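Local coordinates for alginate biosynthesis protein AlgX (Pseudomonas aeruginosa, PDB 4KNC) that takes part in O-acetylating the exopolysaccharide alginate and protects the polymer from degradation as it crosses the periplasm, at residues A[149-153]-A[154-158]. Sequence-based numbering, arbitrary orientation.
Sequences HHWTP and HGARR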
loop_
_atom_site.group_PDB
_atom_site.type_symbol
_atom_site.label_atom_id
_atom_site.label_comp_id
_atom_site.label_asym_id
_atom_site.label_seq_id
_atom_site.Cartn_x
_atom_site.Cartn_y
_atom_site.Cartn_z
ATOM N N HIS A 149 12.081 -11.139 1.340
ATOM C CA HIS A 149 10.673 -10.936 1.676
ATOM C C HIS A 149 9.744 -10.920 0.445
ATOM O O HIS A 149 8.530 -10.889 0.584
ATOM C CB HIS A 149 10.510 -9.634 2.488
ATOM C CG HIS A 149 10.955 -8.404 1.757
ATOM N ND1 HIS A 149 12.278 -8.168 1.437
ATOM C CD2 HIS A 149 10.262 -7.336 1.292
ATOM C CE1 HIS A 149 12.375 -7.014 0.798
ATOM N NE2 HIS A 149 11.167 -6.487 0.700
ATOM N N HIS A 150 10.310 -10.917 -0.756
ATOM C CA HIS A 150 9.497 -10.950 -1.973
ATOM C C HIS A 150 9.119 -12.380 -2.330
ATOM O O HIS A 150 9.886 -13.309 -2.062
ATOM C CB HIS A 150 10.244 -10.327 -3.157
ATOM C CG HIS A 150 10.514 -8.865 -2.992
ATOM N ND1 HIS A 150 11.739 -8.380 -2.583
ATOM C CD2 HIS A 150 9.713 -7.784 -3.154
ATOM C CE1 HIS A 150 11.680 -7.060 -2.508
ATOM N NE2 HIS A 150 10.462 -6.674 -2.841
ATOM N N TRP A 151 7.937 -12.561 -2.920
ATOM C CA TRP A 151 7.626 -13.822 -3.572
ATOM C C TRP A 151 8.499 -13.950 -4.817
ATOM O O TRP A 151 8.968 -12.953 -5.352
ATOM C CB TRP A 151 6.120 -13.940 -3.933
ATOM C CG TRP A 151 5.461 -12.727 -4.572
ATOM C CD1 TRP A 151 6.063 -11.728 -5.304
ATOM C CD2 TRP A 151 4.060 -12.397 -4.527
ATOM N NE1 TRP A 151 5.122 -10.805 -5.715
ATOM C CE2 TRP A 151 3.889 -11.194 -5.247
ATOM C CE3 TRP A 151 2.941 -12.997 -3.935
ATOM C CZ2 TRP A 151 2.639 -10.582 -5.385
ATOM C CZ3 TRP A 151 1.715 -12.388 -4.070
ATOM C CH2 TRP A 151 1.567 -11.198 -4.801
ATOM N N THR A 152 8.737 -15.175 -5.261
ATOM C CA THR A 152 9.332 -15.383 -6.574
ATOM C C THR A 152 8.232 -15.131 -7.611
ATOM O O THR A 152 7.055 -15.058 -7.251
ATOM C CB THR A 152 9.792 -16.830 -6.741
ATOM O OG1 THR A 152 8.667 -17.717 -6.568
ATOM C CG2 THR A 152 10.886 -17.164 -5.725
ATOM N N PRO A 153 8.606 -14.992 -8.895
ATOM C CA PRO A 153 7.579 -14.947 -9.940
ATOM C C PRO A 153 6.592 -16.119 -9.882
ATOM O O PRO A 153 5.413 -15.867 -10.064
ATOM C CB PRO A 153 8.393 -14.971 -11.222
ATOM C CG PRO A 153 9.639 -14.210 -10.833
ATOM C CD PRO A 153 9.932 -14.616 -9.420
ATOM N N HIS A 154 7.044 -17.337 -9.602
ATOM C CA HIS A 154 6.125 -18.469 -9.446
ATOM C C HIS A 154 5.097 -18.256 -8.318
ATOM O O HIS A 154 3.904 -18.545 -8.485
ATOM C CB HIS A 154 6.901 -19.778 -9.259
ATOM C CG HIS A 154 7.435 -20.351 -10.540
ATOM N ND1 HIS A 154 6.653 -21.082 -11.413
ATOM C CD2 HIS A 154 8.673 -20.309 -11.091
ATOM C CE1 HIS A 154 7.381 -21.448 -12.453
ATOM N NE2 HIS A 154 8.611 -20.996 -12.280
ATOM N N GLY A 155 5.556 -17.724 -7.184
ATOM C CA GLY A 155 4.666 -17.374 -6.086
ATOM C C GLY A 155 3.622 -16.347 -6.507
ATOM O O GLY A 155 2.425 -16.487 -6.206
ATOM N N ALA A 156 4.082 -15.308 -7.204
ATOM C CA ALA A 156 3.195 -14.272 -7.721
ATOM C C ALA A 156 2.174 -14.860 -8.701
ATOM O O ALA A 156 1.039 -14.414 -8.758
ATOM C CB ALA A 156 4.007 -13.171 -8.405
ATOM N N ARG A 157 2.597 -15.855 -9.473
ATOM C CA ARG A 157 1.752 -16.475 -10.486
ATOM C C ARG A 157 0.627 -17.287 -9.835
ATOM O O ARG A 157 -0.558 -17.122 -10.171
ATOM C CB ARG A 157 2.599 -17.354 -11.418
ATOM C CG ARG A 157 1.769 -18.135 -12.455
ATOM C CD ARG A 157 2.667 -19.005 -13.359
ATOM N NE ARG A 157 1.874 -19.856 -14.240
ATOM C CZ ARG A 157 1.305 -20.994 -13.853
ATOM N NH1 ARG A 157 1.459 -21.410 -12.600
ATOM N NH2 ARG A 157 0.578 -21.714 -14.711
ATOM N N ARG A 158 1.001 -18.146 -8.888
ATOM C CA ARG A 158 0.012 -18.956 -8.173
ATOM C C ARG A 158 -0.941 -18.056 -7.404
ATOM O O ARG A 158 -2.118 -18.383 -7.240
ATOM C CB ARG A 158 0.676 -19.971 -7.222
ATOM C CG ARG A 158 1.525 -21.042 -7.941
ATOM C CD ARG A 158 1.863 -22.258 -7.066
ATOM N NE ARG A 158 2.908 -22.011 -6.065
ATOM C CZ ARG A 158 4.221 -22.113 -6.287
ATOM N NH1 ARG A 158 5.090 -21.864 -5.305
ATOM N NH2 ARG A 158 4.680 -22.442 -7.486
#
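Thr152 OG1 and Trp151 CG both sit between the backbone N and the carbonyl carbon of their own residue, and each side chain then meets the first turn of helix 153-169. For Thr152 (chi1 59°) this turns OG1 toward the backbone N-H of Gly155. Gly155 N donates to Thr152 OG1 at 3.2 Å, with an N-H...O angle of 164°. Thr152 holds the N-cap position, and this is its capping bond. The proton of the buried OG1 faces two carbonyls, Ala142 O and Tyr143 O, which must share it or take it in turn. Trp151 lays its indole against Ala156. The methyl CB of Ala156 sits 3.7 Å from the centroid of the five-membered ring of Trp151, 11° off the ring normal. This is a CH-pi contact over one face. Ala156 CA lies 3.8 Å from Trp151 CD2.

In the SGNH hydrolase-like domain, the loop carrying the inferred active-site residues Asp148 and His150 runs straight into helix 153-169. His150, the inferred proton acceptor, stands next to Trp151 and bonds to Asp148 and Ser243, consistent with a Ser-His-Asp triad. Trp151 NE1 donates to Asn244 O, beside the inferred nucleophile. The indole thus links the nucleophile loop to the helix that begins three residues after His150.

Backbone bonds continue the turn. Ala156 N donates to Thr152 O at 3.0 Å, and Arg157 N donates to Pro153 O at 2.9 Å. The second bond is more bent. Pro153 is the first residue of the helix, and its ring packs on Val212 and Phe215 of strand 210-220 and on Leu189. On the helix flank, the His154 ring stacks with His141.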